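Long-range contacts in putative alpha-galactosidase (Bacteroides fragilis, PDB 4NZJ), which probably hydrolyses terminal, non-reducing alpha-D-galactose residues from alpha-galactosides, as a member of glycoside hydrolase family 27: residues Y401-K406 / K413-F418; L297-I302 / S349-M354; T340-K345 / P465-V470; E308-S313 / G389-R394; N384-G389 / K406-G411. All blocks are in the same frame, centred on the assembly; numbering follows the deposited sequence. Where two conformers were deposited one is given.

Contact 1 of 5, residues Y401-K406 / K413-F418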
# COMPACT_ATOMS: atom_id res chain seq x y z
N TYR A 401 -16.60 19.72 6.73
CA TYR A 401 -16.49 18.42 6.08
C TYR A 401 -15.95 18.48 4.65
O TYR A 401 -16.05 19.51 3.97
CB TYR A 401 -17.85 17.70 6.10
CG TYR A 401 -18.95 18.34 5.28
CD1 TYR A 401 -19.05 18.09 3.91
CD2 TYR A 401 -19.90 19.15 5.87
CE1 TYR A 401 -20.06 18.66 3.16
CE2 TYR A 401 -20.92 19.72 5.12
CZ TYR A 401 -20.99 19.48 3.77
OH TYR A 401 -21.99 20.04 3.02
N ASP A 402 -15.37 17.36 4.23
CA ASP A 402 -14.91 17.16 2.87
C ASP A 402 -15.85 16.20 2.15
O ASP A 402 -16.42 15.30 2.77
CB ASP A 402 -13.57 16.44 2.81
CG ASP A 402 -12.42 17.22 3.41
OD1 ASP A 402 -12.55 18.44 3.64
OD2 ASP A 402 -11.38 16.56 3.62
N ILE A 403 -15.95 16.38 0.84
CA ILE A 403 -16.51 15.37 -0.06
C ILE A 403 -15.40 14.97 -1.02
O ILE A 403 -14.92 15.80 -1.79
CB ILE A 403 -17.69 15.92 -0.89
CG1 ILE A 403 -18.82 16.39 0.03
CG2 ILE A 403 -18.21 14.85 -1.85
CD1 ILE A 403 -19.36 15.31 0.93
N TRP A 404 -14.99 13.70 -0.97
CA TRP A 404 -13.98 13.16 -1.86
C TRP A 404 -14.66 12.22 -2.85
O TRP A 404 -15.57 11.49 -2.47
CB TRP A 404 -12.93 12.37 -1.08
CG TRP A 404 -12.08 13.17 -0.15
CD1 TRP A 404 -12.44 13.67 1.06
CD2 TRP A 404 -10.70 13.50 -0.33
NE1 TRP A 404 -11.37 14.32 1.64
CE2 TRP A 404 -10.29 14.22 0.81
CE3 TRP A 404 -9.78 13.27 -1.36
CZ2 TRP A 404 -8.99 14.72 0.95
CZ3 TRP A 404 -8.48 13.76 -1.21
CH2 TRP A 404 -8.11 14.48 -0.06
N VAL A 405 -14.20 12.22 -4.09
CA VAL A 405 -14.85 11.46 -5.16
C VAL A 405 -13.81 10.70 -5.97
O VAL A 405 -12.85 11.28 -6.46
CB VAL A 405 -15.64 12.39 -6.10
CG1 VAL A 405 -16.36 11.59 -7.17
CG2 VAL A 405 -16.62 13.23 -5.29
N LYS A 406 -14.03 9.39 -6.11
CA LYS A 406 -13.11 8.50 -6.81
C LYS A 406 -13.87 7.72 -7.90
O LYS A 406 -14.65 6.82 -7.58
CB LYS A 406 -12.48 7.52 -5.82
CG LYS A 406 -11.30 6.69 -6.33
CD LYS A 406 -11.02 5.55 -5.37
CE LYS A 406 -9.61 4.99 -5.44
NZ LYS A 406 -9.21 4.51 -6.80
N LYS A 413 -18.92 5.68 -9.06
CA LYS A 413 -18.12 6.66 -8.33
C LYS A 413 -18.20 6.37 -6.83
O LYS A 413 -19.30 6.28 -6.28
CB LYS A 413 -18.61 8.08 -8.58
CG LYS A 413 -18.24 8.66 -9.94
CD LYS A 413 -18.73 10.09 -10.08
CE LYS A 413 -18.31 10.71 -11.40
NZ LYS A 413 -19.03 10.13 -12.57
N ALA A 414 -17.05 6.22 -6.18
CA ALA A 414 -17.02 6.14 -4.73
C ALA A 414 -17.02 7.57 -4.19
O ALA A 414 -16.32 8.44 -4.70
CB ALA A 414 -15.78 5.40 -4.25
N VAL A 415 -17.85 7.81 -3.17
CA VAL A 415 -17.99 9.13 -2.57
C VAL A 415 -17.76 9.00 -1.07
O VAL A 415 -18.45 8.21 -0.41
CB VAL A 415 -19.38 9.73 -2.85
CG1 VAL A 415 -19.56 11.06 -2.12
CG2 VAL A 415 -19.59 9.90 -4.35
N ALA A 416 -16.82 9.76 -0.53
CA ALA A 416 -16.54 9.76 0.90
C ALA A 416 -16.93 11.10 1.49
O ALA A 416 -16.46 12.14 1.02
CB ALA A 416 -15.07 9.48 1.16
N CYS A 417 -17.78 11.07 2.51
CA CYS A 417 -18.17 12.26 3.26
C CYS A 417 -17.41 12.23 4.57
O CYS A 417 -17.63 11.35 5.40
CB CYS A 417 -19.67 12.26 3.52
SG CYS A 417 -20.67 12.14 2.03
N PHE A 418 -16.51 13.19 4.75
CA PHE A 418 -15.58 13.16 5.87
C PHE A 418 -15.76 14.37 6.76
O PHE A 418 -15.54 15.50 6.34
CB PHE A 418 -14.15 13.09 5.34
CG PHE A 418 -13.09 13.32 6.39
CD1 PHE A 418 -13.14 12.66 7.61
CD2 PHE A 418 -12.03 14.18 6.13
CE1 PHE A 418 -12.15 12.87 8.56
CE2 PHE A 418 -11.04 14.40 7.08
CZ PHE A 418 -11.10 13.74 8.30
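The beta hairpin of strands 401-407 and 413-419, in the C-terminal beta-sandwich domain, is zipped by three antiparallel hydrogen-bonded pairs: Asp402 with Phe418, Trp404 with Ala416 and Lys406 with Ala414. Each is doubly bonded; Trp404 N reaches Ala416 O at 2.9 Å. Between them lie the non-hydrogen-bonded pairs Ile403-Cys417 and Val405-Val415, whose side chains share the other face. There, in the modelled conformer of Ile403, CD1 rests on Cys417 SG at 3.6 Å and CG2 lies 4.0 Å from Val415 CG1. On the opposite face Asp402 and Phe418 run side by side, and Asp402 OD2 lies in the ring plane, 3.5 Å from Phe418 CD2 at the edge. The same oxygen accepts from Trp404 NE1 at 3.0 Å on its anti side, whereas OD1 forms a salt bridge to Arg420. The carboxylate is therefore held at both oxygens, and its partly negative OD2 probably suits the electropositive rim of the phenyl ring.

Contact 2 of 5, residues L297-I302 / S349-M354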
# COMPACT_ATOMS: atom_id res chain seq x y z
N LEU A 297 -4.55 15.15 9.25
CA LEU A 297 -5.27 16.22 8.54
C LEU A 297 -4.33 17.02 7.65
O LEU A 297 -4.70 17.44 6.56
CB LEU A 297 -5.98 17.16 9.51
CG LEU A 297 -7.16 16.59 10.29
CD1 LEU A 297 -7.87 17.69 11.04
CD2 LEU A 297 -8.12 15.86 9.35
N ASN A 298 -3.12 17.23 8.14
CA ASN A 298 -2.15 18.07 7.43
C ASN A 298 -1.66 17.41 6.16
O ASN A 298 -1.47 18.07 5.13
CB ASN A 298 -1.00 18.40 8.36
CG ASN A 298 -1.50 18.96 9.68
OD1 ASN A 298 -1.88 18.20 10.57
ND2 ASN A 298 -1.56 20.27 9.78
N ILE A 299 -1.50 16.09 6.21
CA ILE A 299 -1.07 15.35 5.04
C ILE A 299 -2.21 15.29 4.00
O ILE A 299 -1.96 15.33 2.81
CB ILE A 299 -0.50 13.97 5.42
CG1 ILE A 299 0.88 14.19 6.07
CG2 ILE A 299 -0.37 13.08 4.19
CD1 ILE A 299 1.56 12.95 6.59
N LEU A 300 -3.46 15.22 4.46
CA LEU A 300 -4.62 15.31 3.55
C LEU A 300 -4.58 16.60 2.74
O LEU A 300 -4.83 16.58 1.54
CB LEU A 300 -5.94 15.24 4.32
CG LEU A 300 -6.30 13.88 4.90
CD1 LEU A 300 -7.56 13.99 5.74
CD2 LEU A 300 -6.46 12.85 3.80
N GLU A 301 -4.29 17.71 3.40
CA GLU A 301 -4.22 19.00 2.72
C GLU A 301 -3.14 19.02 1.64
O GLU A 301 -3.32 19.62 0.59
CB GLU A 301 -3.96 20.15 3.71
CG GLU A 301 -5.06 20.38 4.75
CD GLU A 301 -6.43 20.71 4.16
OE1 GLU A 301 -6.52 21.35 3.09
OE2 GLU A 301 -7.45 20.33 4.78
N ILE A 302 -2.02 18.37 1.93
CA ILE A 302 -0.91 18.30 0.98
C ILE A 302 -1.25 17.43 -0.23
O ILE A 302 -0.98 17.82 -1.38
CB ILE A 302 0.39 17.79 1.66
CG1 ILE A 302 0.87 18.83 2.68
CG2 ILE A 302 1.47 17.49 0.63
CD1 ILE A 302 1.94 18.32 3.63
N SER A 349 -9.76 5.08 5.66
CA SER A 349 -10.74 5.32 4.59
C SER A 349 -10.21 6.26 3.52
O SER A 349 -10.39 6.02 2.33
CB SER A 349 -12.04 5.87 5.16
OG SER A 349 -12.58 4.98 6.10
N LEU A 350 -9.58 7.35 3.95
CA LEU A 350 -9.10 8.35 3.01
C LEU A 350 -7.84 7.90 2.29
O LEU A 350 -7.68 8.17 1.10
CB LEU A 350 -8.91 9.70 3.73
CG LEU A 350 -10.26 10.33 4.13
CD1 LEU A 350 -10.06 11.50 5.09
CD2 LEU A 350 -11.06 10.77 2.89
N TRP A 351 -6.95 7.19 2.98
CA TRP A 351 -5.81 6.54 2.30
C TRP A 351 -6.34 5.58 1.21
O TRP A 351 -5.78 5.49 0.12
CB TRP A 351 -4.94 5.79 3.31
CG TRP A 351 -3.73 6.55 3.85
CD1 TRP A 351 -2.45 6.10 3.87
CD2 TRP A 351 -3.70 7.86 4.45
NE1 TRP A 351 -1.62 7.03 4.45
CE2 TRP A 351 -2.36 8.13 4.81
CE3 TRP A 351 -4.67 8.84 4.72
CZ2 TRP A 351 -1.96 9.33 5.41
CZ3 TRP A 351 -4.27 10.03 5.34
CH2 TRP A 351 -2.93 10.26 5.67
N CYS A 352 -7.44 4.89 1.49
CA CYS A 352 -8.04 4.03 0.47
C CYS A 352 -8.55 4.85 -0.71
O CYS A 352 -8.24 4.56 -1.87
CB CYS A 352 -9.15 3.15 1.06
SG CYS A 352 -8.50 1.79 2.06
N MSE A 353 -9.33 5.89 -0.42
CA MSE A 353 -9.88 6.77 -1.46
C MSE A 353 -8.83 7.44 -2.30
O MSE A 353 -9.03 7.65 -3.50
CB MSE A 353 -10.73 7.88 -0.84
CG MSE A 353 -12.02 7.37 -0.21
SE MSE A 353 -13.35 6.82 -1.54
CE MSE A 353 -13.79 8.60 -2.25
N MSE A 354 -7.70 7.79 -1.69
CA MSE A 354 -6.62 8.51 -2.40
C MSE A 354 -5.69 7.58 -3.16
O MSE A 354 -4.67 8.03 -3.69
CB MSE A 354 -5.82 9.33 -1.38
CG MSE A 354 -6.65 10.47 -0.80
SE MSE A 354 -5.59 11.64 0.38
CE MSE A 354 -4.79 10.28 1.55
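Leu300 carries this contact: both its methyls touch Leu350 on helix 341-353, and CD2 also reaches Trp351 and, just beyond the helix end, Met354. CD1 meets Leu350 CD1 at 3.6 Å, the two side chains crossing at about a right angle. CD2 has more neighbours: it touches the selenium of Met354, a selenomethionine, at 3.7 Å, and lies 3.9 Å from Trp351 CZ3. With CG beside the backbone N (chi1 -71°), the end of Leu300 swings closer to the other helix than its CB bond alone would take it. Trp351 presents the benzo end of its indole, where CH2 also receives Ile299 CG2 at 4.1 Å; both aliphatic groups approach the ring obliquely. Met354 bends at its last torsion (chi3 -51°) and lays CE 3.4 Å above one indole face, toward the rim, so Leu300 CD2 packs against a methyl already seated on the tryptophan. The indole is also fixed at its polar end, NE1 donating to Asp319 O. The interface is wholly apolar, and long side chains bridge two short helical segments whose axes stay 11.8 Å apart and nearly parallel, at 16°. Phe418 of strand 413-419 touches Leu297, Leu300 and Leu350, while Trp404 of strand 401-407 touches Leu350 and Met354; thus the C-terminal sheet closes over the groove between helices 296-303 and 341-353.

Contact 3 of 5, residues T340-K345 / P465-V470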
# COMPACT_ATOMS: atom_id res chain seq x y z
N THR A 340 -8.22 8.77 18.09
CA THR A 340 -9.38 7.97 18.45
C THR A 340 -9.64 6.89 17.40
O THR A 340 -9.10 6.95 16.29
CB THR A 340 -10.66 8.83 18.59
OG1 THR A 340 -11.10 9.24 17.29
CG2 THR A 340 -10.40 10.05 19.47
N GLN A 341 -10.46 5.90 17.75
CA GLN A 341 -10.82 4.82 16.83
C GLN A 341 -11.44 5.39 15.56
O GLN A 341 -11.08 4.97 14.45
CB GLN A 341 -11.78 3.84 17.51
CG GLN A 341 -12.37 2.75 16.61
CD GLN A 341 -11.40 1.62 16.29
OE1 GLN A 341 -10.36 1.47 16.93
NE2 GLN A 341 -11.76 0.81 15.30
N GLU A 342 -12.36 6.32 15.71
CA GLU A 342 -13.01 6.92 14.55
C GLU A 342 -12.00 7.68 13.68
O GLU A 342 -12.07 7.62 12.45
CB GLU A 342 -14.14 7.86 14.96
CG GLU A 342 -15.09 8.18 13.81
CD GLU A 342 -15.97 7.00 13.45
OE1 GLU A 342 -17.00 6.80 14.13
OE2 GLU A 342 -15.65 6.26 12.49
N GLN A 343 -11.06 8.37 14.32
CA GLN A 343 -10.02 9.08 13.58
C GLN A 343 -9.15 8.11 12.78
O GLN A 343 -8.87 8.33 11.61
CB GLN A 343 -9.17 9.91 14.52
CG GLN A 343 -9.86 11.19 14.95
CD GLN A 343 -9.14 11.92 16.05
OE1 GLN A 343 -8.30 11.36 16.75
NE2 GLN A 343 -9.50 13.19 16.23
N TYR A 344 -8.75 7.01 13.41
CA TYR A 344 -8.02 5.97 12.70
C TYR A 344 -8.81 5.37 11.52
O TYR A 344 -8.25 5.12 10.46
CB TYR A 344 -7.60 4.84 13.64
CG TYR A 344 -6.47 5.19 14.58
CD1 TYR A 344 -5.34 5.89 14.14
CD2 TYR A 344 -6.50 4.78 15.91
CE1 TYR A 344 -4.29 6.18 15.00
CE2 TYR A 344 -5.46 5.07 16.78
CZ TYR A 344 -4.36 5.76 16.32
OH TYR A 344 -3.33 6.05 17.19
N LYS A 345 -10.10 5.16 11.71
CA LYS A 345 -10.96 4.65 10.64
C LYS A 345 -11.01 5.62 9.45
O LYS A 345 -10.93 5.21 8.30
CB LYS A 345 -12.36 4.35 11.17
CG LYS A 345 -13.40 3.94 10.14
CD LYS A 345 -13.10 2.60 9.49
CE LYS A 345 -14.11 2.25 8.41
NZ LYS A 345 -15.50 2.16 8.93
N PRO A 465 -18.41 12.84 15.21
CA PRO A 465 -17.15 13.58 15.13
C PRO A 465 -16.06 12.76 14.45
O PRO A 465 -15.92 11.56 14.72
CB PRO A 465 -16.81 13.85 16.60
CG PRO A 465 -18.13 13.86 17.30
CD PRO A 465 -18.92 12.80 16.59
N TYR A 466 -15.34 13.38 13.52
CA TYR A 466 -14.21 12.76 12.84
C TYR A 466 -14.57 11.61 11.89
O TYR A 466 -13.67 10.99 11.34
CB TYR A 466 -13.18 12.25 13.87
CG TYR A 466 -12.86 13.26 14.93
CD1 TYR A 466 -12.44 14.53 14.59
CD2 TYR A 466 -13.00 12.95 16.29
CE1 TYR A 466 -12.16 15.47 15.56
CE2 TYR A 466 -12.71 13.89 17.26
CZ TYR A 466 -12.29 15.15 16.88
OH TYR A 466 -12.00 16.10 17.82
N GLN A 467 -15.86 11.35 11.68
CA GLN A 467 -16.27 10.16 10.95
C GLN A 467 -16.26 10.37 9.43
O GLN A 467 -16.59 11.45 8.92
CB GLN A 467 -17.68 9.72 11.37
CG GLN A 467 -18.13 8.44 10.68
CD GLN A 467 -19.42 7.88 11.25
OE1 GLN A 467 -20.27 8.61 11.74
NE2 GLN A 467 -19.56 6.55 11.20
N CYS A 468 -15.90 9.30 8.72
CA CYS A 468 -15.95 9.26 7.28
C CYS A 468 -16.88 8.12 6.87
O CYS A 468 -16.64 6.97 7.25
CB CYS A 468 -14.56 9.02 6.72
SG CYS A 468 -14.47 9.04 4.93
N LYS A 469 -17.96 8.44 6.16
CA LYS A 469 -18.83 7.42 5.59
C LYS A 469 -18.64 7.40 4.08
O LYS A 469 -18.52 8.46 3.45
CB LYS A 469 -20.29 7.66 5.94
CG LYS A 469 -20.62 7.28 7.37
CD LYS A 469 -22.10 7.48 7.68
CE LYS A 469 -22.42 7.03 9.09
NZ LYS A 469 -23.86 7.18 9.41
N VAL A 470 -18.62 6.20 3.52
CA VAL A 470 -18.34 6.01 2.11
C VAL A 470 -19.50 5.31 1.42
O VAL A 470 -20.15 4.41 1.99
CB VAL A 470 -17.03 5.21 1.91
CG1 VAL A 470 -16.72 5.02 0.43
CG2 VAL A 470 -15.87 5.89 2.62
O HOH W 1 -14.69 7.05 10.15
O HOH W 2 -17.22 4.19 11.72
O HOH W 3 -17.16 5.15 9.27
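Gln343 and Tyr466 run side by side, the amide NE2 of Gln343 sitting 3.2 Å above the centre of the Tyr466 ring. Because the amide and ring planes are 55° apart, the nitrogen end dips to the face rather than stacking flat. Gln343 CG rests on the root of the same ring, 3.6 Å from Tyr466 CG. Next to it, Glu342 bends at chi2 (72°), bringing CG within 3.7 Å of Gln467 CA and its carboxylate over the Gln467 chain. From there two waters donate to Glu342 OE2; one of them accepts from Cys468 N and joins the helix to the strand. In the second shell, the Gln343 amide is steadied by a capping box: Thr340 N donates to Gln343 OE1, and Gln343 N donates to Thr340 OG1. Trp283 meets the Tyr466 ring edge-to-face. The contact thus sets the first turn of barrel-domain helix 341-353 against the loop entering strand 468-473, which lies between strands 413-419 and 441-444 in the C-terminal sheet.

Contact 4 of 5, residues E308-S313 / G389-R394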
# COMPACT_ATOMS: atom_id res chain seq x y z
N GLU A 308 -3.97 14.36 -10.08
CA GLU A 308 -3.61 14.20 -11.50
C GLU A 308 -2.28 13.47 -11.73
O GLU A 308 -2.05 12.92 -12.81
CB GLU A 308 -3.56 15.56 -12.21
CG GLU A 308 -2.27 16.35 -11.99
CD GLU A 308 -2.38 17.79 -12.45
OE1 GLU A 308 -3.00 18.61 -11.74
OE2 GLU A 308 -1.82 18.11 -13.53
N TYR A 309 -1.41 13.46 -10.73
CA TYR A 309 -0.09 12.86 -10.87
C TYR A 309 -0.05 11.38 -10.52
O TYR A 309 0.98 10.72 -10.71
CB TYR A 309 0.91 13.63 -10.00
CG TYR A 309 0.93 15.10 -10.31
CD1 TYR A 309 1.56 15.58 -11.46
CD2 TYR A 309 0.31 16.03 -9.47
CE1 TYR A 309 1.57 16.93 -11.76
CE2 TYR A 309 0.33 17.38 -9.76
CZ TYR A 309 0.95 17.83 -10.90
OH TYR A 309 0.98 19.17 -11.20
N ALA A 310 -1.15 10.85 -9.99
CA ALA A 310 -1.20 9.48 -9.52
C ALA A 310 -1.95 8.57 -10.49
O ALA A 310 -2.82 9.02 -11.24
CB ALA A 310 -1.87 9.41 -8.15
N GLY A 311 -1.61 7.30 -10.44
CA GLY A 311 -2.26 6.29 -11.25
C GLY A 311 -1.48 5.00 -11.21
O GLY A 311 -0.47 4.89 -10.51
N PRO A 312 -1.94 4.00 -11.97
CA PRO A 312 -1.23 2.73 -12.01
C PRO A 312 0.27 2.92 -12.23
O PRO A 312 0.68 3.68 -13.11
CB PRO A 312 -1.89 2.01 -13.19
CG PRO A 312 -3.27 2.56 -13.22
CD PRO A 312 -3.12 4.00 -12.86
N SER A 313 1.06 2.26 -11.39
CA SER A 313 2.52 2.27 -11.47
C SER A 313 3.17 3.59 -11.05
O SER A 313 4.35 3.80 -11.32
CB SER A 313 3.01 1.84 -12.86
OG SER A 313 2.36 0.65 -13.29
N GLY A 389 -7.35 3.03 -10.83
CA GLY A 389 -6.22 3.63 -10.14
C GLY A 389 -6.29 5.14 -9.99
O GLY A 389 -5.27 5.81 -9.95
N ARG A 390 -7.51 5.67 -9.89
CA ARG A 390 -7.69 7.11 -9.72
C ARG A 390 -7.55 7.50 -8.25
O ARG A 390 -8.18 6.89 -7.38
CB ARG A 390 -9.06 7.55 -10.25
CG ARG A 390 -9.26 7.35 -11.74
CD ARG A 390 -8.85 8.56 -12.57
NE ARG A 390 -9.69 8.72 -13.75
CZ ARG A 390 -9.44 8.15 -14.93
NH1 ARG A 390 -8.37 7.39 -15.11
NH2 ARG A 390 -10.28 8.35 -15.94
N GLN A 391 -6.72 8.50 -7.97
CA GLN A 391 -6.67 9.10 -6.65
C GLN A 391 -7.90 10.00 -6.52
O GLN A 391 -8.14 10.85 -7.37
CB GLN A 391 -5.39 9.92 -6.48
CG GLN A 391 -5.35 10.77 -5.22
CD GLN A 391 -3.96 11.28 -4.90
OE1 GLN A 391 -2.97 10.58 -5.12
NE2 GLN A 391 -3.88 12.49 -4.37
N ALA A 392 -8.68 9.80 -5.47
CA ALA A 392 -9.88 10.62 -5.25
C ALA A 392 -9.55 12.10 -5.25
O ALA A 392 -8.52 12.51 -4.71
CB ALA A 392 -10.55 10.26 -3.94
N GLU A 393 -10.43 12.89 -5.85
CA GLU A 393 -10.36 14.34 -5.77
C GLU A 393 -11.17 14.79 -4.57
O GLU A 393 -12.22 14.21 -4.29
CB GLU A 393 -10.94 14.97 -7.03
CG GLU A 393 -10.08 14.82 -8.27
CD GLU A 393 -10.77 15.34 -9.51
OE1 GLU A 393 -11.67 14.65 -10.02
OE2 GLU A 393 -10.41 16.44 -9.99
N ARG A 394 -10.69 15.81 -3.88
CA ARG A 394 -11.48 16.44 -2.84
C ARG A 394 -12.30 17.52 -3.52
O ARG A 394 -11.86 18.67 -3.68
CB ARG A 394 -10.61 17.00 -1.72
CG ARG A 394 -11.42 17.59 -0.57
CD ARG A 394 -10.55 18.09 0.56
NE ARG A 394 -9.67 19.17 0.12
CZ ARG A 394 -8.67 19.67 0.85
NH1 ARG A 394 -8.40 19.20 2.06
NH2 ARG A 394 -7.93 20.66 0.36
O HOH W 4 -5.47 9.90 -10.16
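Ala310 comes first, just beyond the 3-10 turn at 308-309, its methyl directed at Gln391: CB lies 3.4 Å from Gln391 OE1 and 3.9 Å from Gln391 CB. The glutamine reaches it with an extended chain, CG pointing opposite to the backbone N (chi1 170°), and its amide is held from outside, OE1 accepting from Asn316 ND2. Ala310 O accepts from a water at 3.0 Å, which in turn accepts from Gln391 N, so the two backbones are joined through solvent. At Gly311 they come closest: Gly311 CA approaches Gly389 O at 3.3 Å in an almost linear CA-H...O contact of 178°. Pro312 follows, its CD 4.0 Å from Gly389 O. Gly389 O is buried without a conventional donor anywhere in the model. The straight CH contact from Gly311 may compensate it in part, and direct joining of the two loops rests on weak forces.

Contact 5 of 5, residues N384-G389 / K406-G411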
# COMPACT_ATOMS: atom_id res chain seq x y z
N ASN A 384 -9.43 1.06 -2.75
CA ASN A 384 -7.99 1.36 -2.90
C ASN A 384 -7.35 0.65 -4.08
O ASN A 384 -6.53 1.21 -4.81
CB ASN A 384 -7.22 0.98 -1.63
CG ASN A 384 -5.73 1.28 -1.73
OD1 ASN A 384 -4.93 0.39 -2.01
ND2 ASN A 384 -5.36 2.54 -1.50
N GLN A 385 -7.73 -0.62 -4.25
CA GLN A 385 -7.14 -1.48 -5.27
C GLN A 385 -7.87 -1.44 -6.62
O GLN A 385 -7.56 -2.22 -7.52
CB GLN A 385 -7.09 -2.92 -4.72
CG GLN A 385 -6.23 -3.08 -3.48
CD GLN A 385 -4.74 -2.98 -3.79
OE1 GLN A 385 -4.17 -3.88 -4.41
NE2 GLN A 385 -4.12 -1.88 -3.38
N ASP A 386 -8.83 -0.53 -6.77
CA ASP A 386 -9.58 -0.45 -8.03
C ASP A 386 -8.62 -0.29 -9.21
O ASP A 386 -7.74 0.56 -9.17
CB ASP A 386 -10.57 0.70 -8.01
CG ASP A 386 -11.46 0.71 -9.24
OD1 ASP A 386 -12.42 -0.09 -9.29
OD2 ASP A 386 -11.18 1.50 -10.17
N VAL A 387 -8.84 -1.08 -10.26
CA VAL A 387 -7.89 -1.14 -11.38
C VAL A 387 -7.76 0.18 -12.16
O VAL A 387 -6.74 0.41 -12.81
CB VAL A 387 -8.18 -2.31 -12.35
CG1 VAL A 387 -8.17 -3.63 -11.60
CG2 VAL A 387 -9.50 -2.11 -13.08
N LEU A 388 -8.76 1.05 -12.09
CA LEU A 388 -8.65 2.34 -12.78
C LEU A 388 -7.55 3.19 -12.14
O LEU A 388 -6.88 3.96 -12.82
CB LEU A 388 -9.98 3.09 -12.78
CG LEU A 388 -10.04 4.35 -13.65
CD1 LEU A 388 -9.83 4.04 -15.12
CD2 LEU A 388 -11.36 5.06 -13.43
N GLY A 389 -7.35 3.03 -10.83
CA GLY A 389 -6.22 3.63 -10.14
C GLY A 389 -6.29 5.14 -9.99
O GLY A 389 -5.27 5.81 -9.95
N LYS A 406 -14.03 9.39 -6.11
CA LYS A 406 -13.11 8.50 -6.81
C LYS A 406 -13.87 7.72 -7.90
O LYS A 406 -14.65 6.82 -7.58
CB LYS A 406 -12.48 7.52 -5.82
CG LYS A 406 -11.30 6.69 -6.33
CD LYS A 406 -11.02 5.55 -5.37
CE LYS A 406 -9.61 4.99 -5.44
NZ LYS A 406 -9.21 4.51 -6.80
N PRO A 407 -13.64 8.05 -9.18
CA PRO A 407 -14.21 7.23 -10.25
C PRO A 407 -13.64 5.82 -10.21
O PRO A 407 -12.46 5.65 -9.89
CB PRO A 407 -13.78 7.97 -11.53
CG PRO A 407 -13.42 9.35 -11.09
CD PRO A 407 -12.87 9.19 -9.71
N LEU A 408 -14.47 4.82 -10.50
CA LEU A 408 -14.07 3.41 -10.47
C LEU A 408 -14.10 2.81 -11.88
O LEU A 408 -14.75 3.35 -12.77
CB LEU A 408 -14.99 2.61 -9.55
CG LEU A 408 -15.12 3.12 -8.11
CD1 LEU A 408 -16.18 2.34 -7.35
CD2 LEU A 408 -13.78 3.04 -7.38
N ALA A 409 -13.41 1.69 -12.07
CA ALA A 409 -13.26 1.10 -13.40
C ALA A 409 -14.59 0.70 -14.03
O ALA A 409 -14.76 0.80 -15.25
CB ALA A 409 -12.33 -0.10 -13.34
N ASP A 410 -15.54 0.28 -13.19
CA ASP A 410 -16.86 -0.17 -13.67
C ASP A 410 -17.82 0.97 -14.01
O ASP A 410 -18.97 0.72 -14.38
CB ASP A 410 -17.51 -1.13 -12.65
CG ASP A 410 -17.80 -0.47 -11.30
OD1 ASP A 410 -17.65 0.77 -11.15
OD2 ASP A 410 -18.18 -1.21 -10.36
N GLY A 411 -17.36 2.21 -13.89
CA GLY A 411 -18.16 3.38 -14.25
C GLY A 411 -18.84 4.05 -13.07
O GLY A 411 -19.36 5.15 -13.20
O HOH W 5 -7.21 2.52 -7.13
O HOH W 6 -10.27 4.08 -9.35
O HOH W 7 -14.70 -0.94 -10.56
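Asp386 meets the backbone of Ala409 at the tight heart of this contact. Ala409 N donates to the syn lone pair of Asp386 OD2 at 2.9 Å, and more weakly to OD1. The carboxylate gets there because CG stands trans to the main-chain nitrogen (chi1 -174°), which also lays it against Leu408 CB and CD2. OD2 is gripped a second time within its own loop, Leu388 N reaching it at 3.1 Å from above the carboxylate plane. Methyls pack at the exposed rim: in the modelled conformer Val387 CG2 comes to 3.5 Å from Ala409 CB, and Leu388 CB joins the same alanine. The Lys406 part, though buried, is loose in direct contacts. One water bridges Lys406 NZ to OD2 and Pro407 O, another links it to Asn384 O and Asp386 O, and Arg390 O takes a direct bond. At the other end of the carboxylate a third water joins OD1 to Asp410 N. Lying 4.9 Å from Asp386 OD2, Lys406 NZ may still stabilise the negative carboxylate through the water. Asp386 heads an Asx turn within the type I turn 386-389, docked on a second, 408-411, at the hairpin tip.

How the contacts relate
From the N terminus, contact 2 opens first, at helix 296-303, and contact 4 next, in the loop before barrel strand 315-317. Contact 3 then opens at the start of helix 341-353, whose far end closes contact 2; contact 2 crosses both 3 and 4, and 3 and 4 cross each other. Contact 5 opens after helix 378-384, and contact 4 closes beside it, the two crossing and sharing Gly389. Contacts 1 and 5 cross and share Lys406. Contact 3, closing last, encloses both. Contact 2 packs helices 296-303 and 341-353, contact 3 joins helix 341-353 to the loop before strand 468-473, contacts 4 and 5 fix the connection between the domains, and contact 1 is the hairpin within the sheet.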